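PDB 4GS1: DyP-type peroxidase from Thermobifida cellulosilytica, which probably uses hydrogen peroxide to oxidise dyes and other electron donors at a bound haem. Local coordinates for residues Leu296-Pro299 with Val304-Ala307; Glu310-Ala315 with Gln355-Glu360. One frame throughout, in Å; residues are numbered along the deposited sequence.

In the fold
Both contacts lie in the C-terminal, ferredoxin-like half of the chain, on the same side of its centre, and each has one helix that touches the haem. Interaction 1 is partly buried and more peripheral: an arginine of helix 303-307 gathers backbone carbonyls of the loop just before that helix. Interaction 2 is buried and smaller in area; it joins the turn after helix 303-307 to helix 351-360 through uncharged amide and hydroxyl groups. They meet at helix 303-307, where asparagine amides of residues 310-315 reach its backbone. Two successive loops are thus fixed around one short haem-lining helix, by a cationic side chain of the helix reaching back and by neutral amides of the loop after it.

Interaction 1: residues Leu296-Pro299 with Val304-Ala307; sequences LVIP and VRLA. With HEM (protoporphyrin IX containing Fe), chain F.
L296 sets CD1 over one face of the R305 guanidinium, offset toward its rim, its side chain at about a right angle to the arginine chain, the first contact between the loop of 296-299 and the short haem-lining helix 303-307 of the ferredoxin-like C-terminal half. L296 CD1 sits 3.7 Å from R305 NH1. Next in line, I298 uses mainly its carbonyl: R305 NH1 donates to I298 O over 2.8 Å with an N-H...O angle of 155°, and a weak second bond runs from NE to the same oxygen. The side chain of this buried isoleucine adds a brush of CB against NH1. P299, whose CB points away from the helix, offers its carbonyl: R305 NE donates to P299 O at 3.0 Å from above that carbonyl's plane. Both oxygens lie close to the guanidinium plane, which steadies the group's rotation, and NH1 has a further acceptor in L287 O. An extended start (chi1 175°) carries the R305 chain out from the helix, and a bend at chi3 sets NE and NH1 against the two carbonyls. V304 and A307 meet the haem, CG1 of V304 lying 3.7 Å from CAA and CB of A307 3.6 Å from C2D of the porphyrin.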
ATOM      1  N   LEU B 296     -29.589   2.236  28.870  1.00 19.39           N
ATOM      2  CA  LEU B 296     -29.006   1.104  28.146  1.00 19.67           C
ATOM      3  C   LEU B 296     -27.485   1.172  28.219  1.00 20.45           C
ATOM      4  O   LEU B 296     -26.896   2.244  28.051  1.00 19.99           O
ATOM      5  CB  LEU B 296     -29.448   1.104  26.679  1.00 18.56           C
ATOM      6  CG  LEU B 296     -30.916   0.779  26.414  1.00 19.22           C
ATOM      7  CD1 LEU B 296     -31.273   1.074  24.969  1.00 22.77           C
ATOM      8  CD2 LEU B 296     -31.194  -0.676  26.748  1.00 19.86           C
ATOM      9  N   VAL B 297     -26.855   0.024  28.466  1.00 17.14           N
ATOM     10  CA  VAL B 297     -25.393  -0.067  28.516  1.00 14.13           C
ATOM     11  C   VAL B 297     -24.774   0.186  27.138  1.00 17.73           C
ATOM     12  O   VAL B 297     -23.782   0.915  27.006  1.00 19.36           O
ATOM     13  CB  VAL B 297     -24.947  -1.436  29.085  1.00 18.74           C
ATOM     14  CG1 VAL B 297     -23.442  -1.640  28.924  1.00 19.57           C
ATOM     15  CG2 VAL B 297     -25.352  -1.546  30.562  1.00 19.86           C
ATOM     16  N   ILE B 298     -25.361  -0.423  26.115  1.00 14.17           N
ATOM     17  CA  ILE B 298     -24.964  -0.148  24.732  1.00 13.56           C
ATOM     18  C   ILE B 298     -25.964   0.876  24.193  1.00 14.80           C
ATOM     19  O   ILE B 298     -27.161   0.621  24.178  1.00 16.17           O
ATOM     20  CB  ILE B 298     -24.983  -1.453  23.904  1.00 15.22           C
ATOM     21  CG1 ILE B 298     -23.865  -2.380  24.391  1.00 17.50           C
ATOM     22  CG2 ILE B 298     -24.818  -1.162  22.417  1.00 13.11           C
ATOM     23  CD1 ILE B 298     -23.928  -3.782  23.819  1.00 17.28           C
ATOM     24  N   PRO B 299     -25.484   2.062  23.782  1.00 14.57           N
ATOM     25  CA  PRO B 299     -26.395   3.156  23.410  1.00 14.73           C
ATOM     26  C   PRO B 299     -27.371   2.817  22.288  1.00 16.15           C
ATOM     27  O   PRO B 299     -27.115   1.906  21.491  1.00 15.40           O
ATOM     28  CB  PRO B 299     -25.433   4.249  22.930  1.00 18.93           C
ATOM     29  CG  PRO B 299     -24.192   4.012  23.738  1.00 21.33           C
ATOM     30  CD  PRO B 299     -24.078   2.505  23.825  1.00 13.87           C
ATOM     31  N   VAL B 304     -23.095  -1.612  16.663  1.00 13.20           N
ATOM     32  CA  VAL B 304     -23.435  -3.035  16.737  1.00 13.37           C
ATOM     33  C   VAL B 304     -24.882  -3.278  17.137  1.00 14.44           C
ATOM     34  O   VAL B 304     -25.417  -4.344  16.840  1.00 13.79           O
ATOM     35  CB  VAL B 304     -22.481  -3.876  17.621  1.00 14.48           C
ATOM     36  CG1 VAL B 304     -21.024  -3.649  17.196  1.00 15.27           C
ATOM     37  CG2 VAL B 304     -22.678  -3.559  19.107  1.00 15.42           C
ATOM     38  N   ARG B 305     -25.518  -2.308  17.790  1.00 12.45           N
ATOM     39  CA  ARG B 305     -26.947  -2.431  18.084  1.00 12.37           C
ATOM     40  C   ARG B 305     -27.751  -2.376  16.791  1.00 14.36           C
ATOM     41  O   ARG B 305     -28.658  -3.194  16.570  1.00 17.06           O
ATOM     42  CB  ARG B 305     -27.420  -1.338  19.058  1.00 13.39           C
ATOM     43  CG  ARG B 305     -28.931  -1.368  19.300  1.00 14.18           C
ATOM     44  CD  ARG B 305     -29.385  -0.287  20.273  1.00 14.49           C
ATOM     45  NE  ARG B 305     -28.889  -0.511  21.631  1.00 13.54           N
ATOM     46  CZ  ARG B 305     -29.415  -1.380  22.492  1.00 16.14           C
ATOM     47  NH1 ARG B 305     -28.892  -1.501  23.704  1.00 16.64           N
ATOM     48  NH2 ARG B 305     -30.468  -2.117  22.145  1.00 17.27           N
ATOM     49  N   LEU B 306     -27.421  -1.421  15.927  1.00 12.17           N
ATOM     50  CA  LEU B 306     -28.217  -1.240  14.722  1.00 12.41           C
ATOM     51  C   LEU B 306     -27.898  -2.271  13.652  1.00 15.37           C
ATOM     52  O   LEU B 306     -28.752  -2.582  12.822  1.00 14.09           O
ATOM     53  CB  LEU B 306     -28.052   0.181  14.177  1.00 10.66           C
ATOM     54  CG  LEU B 306     -28.479   1.309  15.111  1.00 15.54           C
ATOM     55  CD1 LEU B 306     -28.230   2.640  14.418  1.00 16.38           C
ATOM     56  CD2 LEU B 306     -29.945   1.172  15.492  1.00 20.12           C
ATOM     57  N   ALA B 307     -26.679  -2.812  13.671  1.00 13.70           N
ATOM     58  CA  ALA B 307     -26.278  -3.805  12.671  1.00 11.60           C
ATOM     59  C   ALA B 307     -26.620  -5.256  13.025  1.00 13.25           C
ATOM     60  O   ALA B 307     -26.506  -6.134  12.179  1.00 15.45           O
ATOM     61  CB  ALA B 307     -24.782  -3.678  12.366  1.00 14.60           C
TER
HETATM   62  CHA HEM F 501     -19.799  -4.892  13.478  1.00 13.21           C
HETATM   63  CHB HEM F 501     -16.722  -1.320  12.375  1.00 14.95           C
HETATM   64  CHC HEM F 501     -19.280  -0.283   8.377  1.00 13.98           C
HETATM   65  CHD HEM F 501     -22.131  -4.124   9.237  1.00 13.83           C
HETATM   66  C1A HEM F 501     -18.768  -3.995  13.526  1.00 12.00           C
HETATM   67  C2A HEM F 501     -17.805  -3.912  14.596  1.00 11.76           C
HETATM   68  C3A HEM F 501     -16.957  -2.921  14.287  1.00 10.70           C
HETATM   69  C4A HEM F 501     -17.353  -2.363  13.019  1.00 12.10           C
HETATM   70  CMA HEM F 501     -15.743  -2.441  15.121  1.00 11.22           C
HETATM   71  CAA HEM F 501     -17.799  -4.821  15.854  1.00 12.01           C
HETATM   72  CBA HEM F 501     -16.894  -6.053  15.677  1.00 12.04           C
HETATM   73  CGA HEM F 501     -17.457  -7.050  14.702  1.00 14.62           C
HETATM   74  O1A HEM F 501     -18.413  -7.794  15.077  1.00 14.76           O
HETATM   75  O2A HEM F 501     -16.943  -7.124  13.557  1.00 15.45           O
HETATM   76  C1B HEM F 501     -17.157  -0.721  11.215  1.00 14.54           C
HETATM   77  C2B HEM F 501     -16.558   0.447  10.606  1.00 13.19           C
HETATM   78  C3B HEM F 501     -17.265   0.750   9.506  1.00 12.59           C
HETATM   79  C4B HEM F 501     -18.329  -0.229   9.375  1.00 13.94           C
HETATM   80  CMB HEM F 501     -15.337   1.180  11.213  1.00 17.61           C
HETATM   81  CAB HEM F 501     -17.043   1.892   8.481  1.00 14.53           C
HETATM   82  CBB HEM F 501     -15.847   2.485   8.293  1.00 19.01           C
HETATM   83  C1C HEM F 501     -20.278  -1.235   8.265  1.00 13.57           C
HETATM   84  C2C HEM F 501     -21.286  -1.311   7.216  1.00 12.66           C
HETATM   85  C3C HEM F 501     -22.064  -2.387   7.450  1.00 14.49           C
HETATM   86  C4C HEM F 501     -21.584  -2.998   8.667  1.00 16.72           C
HETATM   87  CMC HEM F 501     -21.367  -0.329   6.026  1.00 18.25           C
HETATM   88  CAC HEM F 501     -23.285  -2.953   6.673  1.00 14.90           C
HETATM   89  CBC HEM F 501     -24.049  -2.251   5.832  1.00 24.46           C
HETATM   90  C1D HEM F 501     -21.748  -4.678  10.430  1.00 12.59           C
HETATM   91  C2D HEM F 501     -22.329  -5.874  10.991  1.00 13.85           C
HETATM   92  C3D HEM F 501     -21.618  -6.102  12.309  1.00 12.26           C
HETATM   93  C4D HEM F 501     -20.652  -5.036  12.418  1.00 14.64           C
HETATM   94  CMD HEM F 501     -23.460  -6.751  10.402  1.00 16.31           C
HETATM   95  CAD HEM F 501     -21.874  -7.252  13.296  1.00 13.02           C
HETATM   96  CBD HEM F 501     -23.095  -6.930  14.159  1.00 16.38           C
HETATM   97  CGD HEM F 501     -23.335  -8.104  15.083  1.00 15.61           C
HETATM   98  O1D HEM F 501     -22.846  -8.068  16.246  1.00 16.22           O
HETATM   99  O2D HEM F 501     -23.988  -9.092  14.654  1.00 19.48           O
HETATM  100  NA  HEM F 501     -18.478  -3.041  12.565  1.00 12.87           N
HETATM  101  NB  HEM F 501     -18.241  -1.109  10.442  1.00 12.76           N
HETATM  102  NC  HEM F 501     -20.499  -2.277   9.154  1.00 13.66           N
HETATM  103  ND  HEM F 501     -20.755  -4.211  11.296  1.00 12.00           N
HETATM  104 FE   HEM F 501     -19.567  -2.607  10.920  1.00 13.68          FE

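Interaction 2: residues Glu310-Ala315 with Gln355-Glu360; sequences ENNLGA and QRSLVE. With HEM (protoporphyrin IX containing Fe), chain F.
S357 gives up the most surface here, chiefly through its hydroxyl, with CB alongside: its OG donates to OD1 of N312 over a short 2.5 Å. The donor stands tilted 29° from the amide's carbonyl plane, at a C=O...OG angle of 141°. Lying beside the backbone N and anti to the carbonyl carbon (chi1 -66°), OG leans out from the helix toward the turn; P353 O, one turn back, and Q361 OE1 are weak, alternative acceptors for the same proton. N312, also buried, is held from both ends of its amide. While OD1 takes the serine, ND2 bonds to L306 O and N308 O, which fixes which way the amide faces. N312 also opens a type I' beta turn to A315, closed by A315 N to N312 O at 3.0 Å. This turn leads toward strand 318-328 at the margin of the ferredoxin-like sheet, and helix 351-360 lies in the connection between strands 334-344 and 369-379 of that sheet. N311 brings ND2 within 3.7 Å of S357 OG, a packing approach; the amide's hydrogen bonds go to L306 O and Q361 OE1. Elsewhere on the same helix L358 and Q355 line the haem, CD1 of L358 resting 3.8 Å from C3C and OE1 of Q355 3.6 Å from CBC of the porphyrin.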
ATOM      1  N   GLU B 310     -30.801  -9.309  14.600  1.00 14.64           N
ATOM      2  CA  GLU B 310     -32.133  -9.217  15.212  1.00 15.69           C
ATOM      3  C   GLU B 310     -32.859  -7.899  14.921  1.00 18.51           C
ATOM      4  O   GLU B 310     -34.087  -7.832  15.036  1.00 17.40           O
ATOM      5  CB  GLU B 310     -32.080  -9.464  16.727  1.00 19.25           C
ATOM      6  CG  GLU B 310     -31.471 -10.802  17.142  1.00 17.61           C
ATOM      7  CD  GLU B 310     -32.391 -11.995  16.949  1.00 23.52           C
ATOM      8  OE1 GLU B 310     -33.499 -11.844  16.393  1.00 20.96           O
ATOM      9  OE2 GLU B 310     -32.007 -13.114  17.363  1.00 25.16           O
ATOM     10  N   ASN B 311     -32.106  -6.865  14.546  1.00 14.23           N
ATOM     11  CA  ASN B 311     -32.670  -5.558  14.183  1.00 14.61           C
ATOM     12  C   ASN B 311     -32.889  -5.456  12.679  1.00 14.94           C
ATOM     13  O   ASN B 311     -33.324  -4.417  12.168  1.00 19.67           O
ATOM     14  CB  ASN B 311     -31.724  -4.431  14.636  1.00 17.00           C
ATOM     15  CG  ASN B 311     -32.305  -3.031  14.406  1.00 22.80           C
ATOM     16  OD1 ASN B 311     -33.424  -2.742  14.838  1.00 23.89           O
ATOM     17  ND2 ASN B 311     -31.549  -2.159  13.712  1.00 18.61           N
ATOM     18  N   ASN B 312     -32.581  -6.533  11.963  1.00 14.61           N
ATOM     19  CA  ASN B 312     -32.614  -6.498  10.507  1.00 14.40           C
ATOM     20  C   ASN B 312     -33.251  -7.719   9.866  1.00 15.65           C
ATOM     21  O   ASN B 312     -32.780  -8.193   8.833  1.00 17.26           O
ATOM     22  CB  ASN B 312     -31.195  -6.312   9.959  1.00 14.48           C
ATOM     23  CG  ASN B 312     -30.628  -4.954  10.302  1.00 15.85           C
ATOM     24  OD1 ASN B 312     -30.983  -3.951   9.677  1.00 15.12           O
ATOM     25  ND2 ASN B 312     -29.759  -4.906  11.304  1.00 15.59           N
ATOM     26  N   LEU B 313     -34.322  -8.218  10.480  1.00 13.96           N
ATOM     27  CA  LEU B 313     -35.083  -9.341   9.936  1.00 14.53           C
ATOM     28  C   LEU B 313     -34.237 -10.608   9.772  1.00 14.75           C
ATOM     29  O   LEU B 313     -34.552 -11.481   8.952  1.00 15.82           O
ATOM     30  CB  LEU B 313     -35.726  -8.957   8.592  1.00 18.92           C
ATOM     31  CG  LEU B 313     -36.429  -7.602   8.506  1.00 22.38           C
ATOM     32  CD1 LEU B 313     -36.891  -7.336   7.082  1.00 29.76           C
ATOM     33  CD2 LEU B 313     -37.603  -7.534   9.462  1.00 19.50           C
ATOM     34  N   GLY B 314     -33.167 -10.715  10.559  1.00 15.50           N
ATOM     35  CA  GLY B 314     -32.289 -11.874  10.498  1.00 15.68           C
ATOM     36  C   GLY B 314     -31.135 -11.736   9.519  1.00 15.85           C
ATOM     37  O   GLY B 314     -30.347 -12.674   9.361  1.00 19.13           O
ATOM     38  N   ALA B 315     -31.037 -10.590   8.852  1.00 16.08           N
ATOM     39  CA  ALA B 315     -29.995 -10.378   7.844  1.00 18.63           C
ATOM     40  C   ALA B 315     -28.582 -10.601   8.386  1.00 18.81           C
ATOM     41  O   ALA B 315     -28.246 -10.170   9.493  1.00 16.89           O
ATOM     42  CB  ALA B 315     -30.108  -8.975   7.226  1.00 19.68           C
ATOM     43  N   GLN B 355     -27.597  -1.722   6.025  1.00 14.03           N
ATOM     44  CA  GLN B 355     -27.211  -0.350   5.682  1.00 14.29           C
ATOM     45  C   GLN B 355     -28.408   0.589   5.843  1.00 17.04           C
ATOM     46  O   GLN B 355     -28.260   1.710   6.332  1.00 15.35           O
ATOM     47  CB  GLN B 355     -26.632  -0.274   4.262  1.00 15.30           C
ATOM     48  CG  GLN B 355     -26.335   1.159   3.753  1.00 14.91           C
ATOM     49  CD  GLN B 355     -25.136   1.824   4.419  1.00 17.68           C
ATOM     50  OE1 GLN B 355     -24.530   1.270   5.342  1.00 17.48           O
ATOM     51  NE2 GLN B 355     -24.795   3.031   3.959  1.00 18.04           N
ATOM     52  N   ARG B 356     -29.596   0.128   5.452  1.00 15.09           N
ATOM     53  CA  ARG B 356     -30.816   0.909   5.693  1.00 16.02           C
ATOM     54  C   ARG B 356     -30.982   1.259   7.167  1.00 17.79           C
ATOM     55  O   ARG B 356     -31.320   2.396   7.505  1.00 15.17           O
ATOM     56  CB  ARG B 356     -32.061   0.162   5.200  1.00 19.45           C
ATOM     57  CG  ARG B 356     -32.221   0.161   3.698  1.00 29.78           C
ATOM     58  CD  ARG B 356     -33.693   0.176   3.314  1.00 39.50           C
ATOM     59  NE  ARG B 356     -33.922   1.066   2.181  1.00 55.21           N
ATOM     60  CZ  ARG B 356     -33.989   0.663   0.917  1.00 57.19           C
ATOM     61  NH1 ARG B 356     -33.860  -0.625   0.622  1.00 60.61           N
ATOM     62  NH2 ARG B 356     -34.195   1.546  -0.052  1.00 49.47           N
ATOM     63  N   SER B 357     -30.752   0.284   8.046  1.00 14.99           N
ATOM     64  CA  SER B 357     -30.842   0.545   9.486  1.00 12.20           C
ATOM     65  C   SER B 357     -29.791   1.554   9.957  1.00 13.54           C
ATOM     66  O   SER B 357     -30.091   2.456  10.740  1.00 14.52           O
ATOM     67  CB  SER B 357     -30.732  -0.749  10.301  1.00 15.20           C
ATOM     68  OG  SER B 357     -31.852  -1.592  10.069  1.00 19.55           O
ATOM     69  N   LEU B 358     -28.555   1.414   9.486  1.00 11.76           N
ATOM     70  CA  LEU B 358     -27.505   2.323   9.945  1.00 13.59           C
ATOM     71  C   LEU B 358     -27.834   3.756   9.548  1.00 14.76           C
ATOM     72  O   LEU B 358     -27.641   4.694  10.324  1.00 14.42           O
ATOM     73  CB  LEU B 358     -26.140   1.919   9.387  1.00 13.12           C
ATOM     74  CG  LEU B 358     -25.669   0.499   9.698  1.00 12.66           C
ATOM     75  CD1 LEU B 358     -24.294   0.256   9.059  1.00 13.35           C
ATOM     76  CD2 LEU B 358     -25.638   0.224  11.204  1.00 13.87           C
ATOM     77  N   VAL B 359     -28.353   3.919   8.338  1.00 14.70           N
ATOM     78  CA  VAL B 359     -28.690   5.244   7.843  1.00 12.87           C
ATOM     79  C   VAL B 359     -29.940   5.793   8.516  1.00 17.82           C
ATOM     80  O   VAL B 359     -29.931   6.903   9.052  1.00 17.94           O
ATOM     81  CB  VAL B 359     -28.895   5.211   6.299  1.00 13.67           C
ATOM     82  CG1 VAL B 359     -29.376   6.561   5.798  1.00 20.43           C
ATOM     83  CG2 VAL B 359     -27.604   4.819   5.611  1.00 18.02           C
ATOM     84  N   GLU B 360     -31.016   5.011   8.508  1.00 14.73           N
ATOM     85  CA  GLU B 360     -32.312   5.511   8.974  1.00 17.33           C
ATOM     86  C   GLU B 360     -32.466   5.590  10.488  1.00 18.66           C
ATOM     87  O   GLU B 360     -33.284   6.363  10.991  1.00 19.40           O
ATOM     88  CB  GLU B 360     -33.453   4.682   8.366  1.00 18.72           C
ATOM     89  CG  GLU B 360     -33.507   4.762   6.843  1.00 20.45           C
ATOM     90  CD  GLU B 360     -34.469   3.758   6.226  1.00 37.13           C
ATOM     91  OE1 GLU B 360     -35.226   3.105   6.979  1.00 34.91           O
ATOM     92  OE2 GLU B 360     -34.456   3.619   4.981  1.00 38.44           O
TER
HETATM   93  CHA HEM F 501     -19.799  -4.892  13.478  1.00 13.21           C
HETATM   94  CHB HEM F 501     -16.722  -1.320  12.375  1.00 14.95           C
HETATM   95  CHC HEM F 501     -19.280  -0.283   8.377  1.00 13.98           C
HETATM   96  CHD HEM F 501     -22.131  -4.124   9.237  1.00 13.83           C
HETATM   97  C1A HEM F 501     -18.768  -3.995  13.526  1.00 12.00           C
HETATM   98  C2A HEM F 501     -17.805  -3.912  14.596  1.00 11.76           C
HETATM   99  C3A HEM F 501     -16.957  -2.921  14.287  1.00 10.70           C
HETATM  100  C4A HEM F 501     -17.353  -2.363  13.019  1.00 12.10           C
HETATM  101  CMA HEM F 501     -15.743  -2.441  15.121  1.00 11.22           C
HETATM  102  CAA HEM F 501     -17.799  -4.821  15.854  1.00 12.01           C
HETATM  103  CBA HEM F 501     -16.894  -6.053  15.677  1.00 12.04           C
HETATM  104  CGA HEM F 501     -17.457  -7.050  14.702  1.00 14.62           C
HETATM  105  O1A HEM F 501     -18.413  -7.794  15.077  1.00 14.76           O
HETATM  106  O2A HEM F 501     -16.943  -7.124  13.557  1.00 15.45           O
HETATM  107  C1B HEM F 501     -17.157  -0.721  11.215  1.00 14.54           C
HETATM  108  C2B HEM F 501     -16.558   0.447  10.606  1.00 13.19           C
HETATM  109  C3B HEM F 501     -17.265   0.750   9.506  1.00 12.59           C
HETATM  110  C4B HEM F 501     -18.329  -0.229   9.375  1.00 13.94           C
HETATM  111  CMB HEM F 501     -15.337   1.180  11.213  1.00 17.61           C
HETATM  112  CAB HEM F 501     -17.043   1.892   8.481  1.00 14.53           C
HETATM  113  CBB HEM F 501     -15.847   2.485   8.293  1.00 19.01           C
HETATM  114  C1C HEM F 501     -20.278  -1.235   8.265  1.00 13.57           C
HETATM  115  C2C HEM F 501     -21.286  -1.311   7.216  1.00 12.66           C
HETATM  116  C3C HEM F 501     -22.064  -2.387   7.450  1.00 14.49           C
HETATM  117  C4C HEM F 501     -21.584  -2.998   8.667  1.00 16.72           C
HETATM  118  CMC HEM F 501     -21.367  -0.329   6.026  1.00 18.25           C
HETATM  119  CAC HEM F 501     -23.285  -2.953   6.673  1.00 14.90           C
HETATM  120  CBC HEM F 501     -24.049  -2.251   5.832  1.00 24.46           C
HETATM  121  C1D HEM F 501     -21.748  -4.678  10.430  1.00 12.59           C
HETATM  122  C2D HEM F 501     -22.329  -5.874  10.991  1.00 13.85           C
HETATM  123  C3D HEM F 501     -21.618  -6.102  12.309  1.00 12.26           C
HETATM  124  C4D HEM F 501     -20.652  -5.036  12.418  1.00 14.64           C
HETATM  125  CMD HEM F 501     -23.460  -6.751  10.402  1.00 16.31           C
HETATM  126  CAD HEM F 501     -21.874  -7.252  13.296  1.00 13.02           C
HETATM  127  CBD HEM F 501     -23.095  -6.930  14.159  1.00 16.38           C
HETATM  128  CGD HEM F 501     -23.335  -8.104  15.083  1.00 15.61           C
HETATM  129  O1D HEM F 501     -22.846  -8.068  16.246  1.00 16.22           O
HETATM  130  O2D HEM F 501     -23.988  -9.092  14.654  1.00 19.48           O
HETATM  131  NA  HEM F 501     -18.478  -3.041  12.565  1.00 12.87           N
HETATM  132  NB  HEM F 501     -18.241  -1.109  10.442  1.00 12.76           N
HETATM  133  NC  HEM F 501     -20.499  -2.277   9.154  1.00 13.66           N
HETATM  134  ND  HEM F 501     -20.755  -4.211  11.296  1.00 12.00           N
HETATM  135 FE   HEM F 501     -19.567  -2.607  10.920  1.00 13.68          FE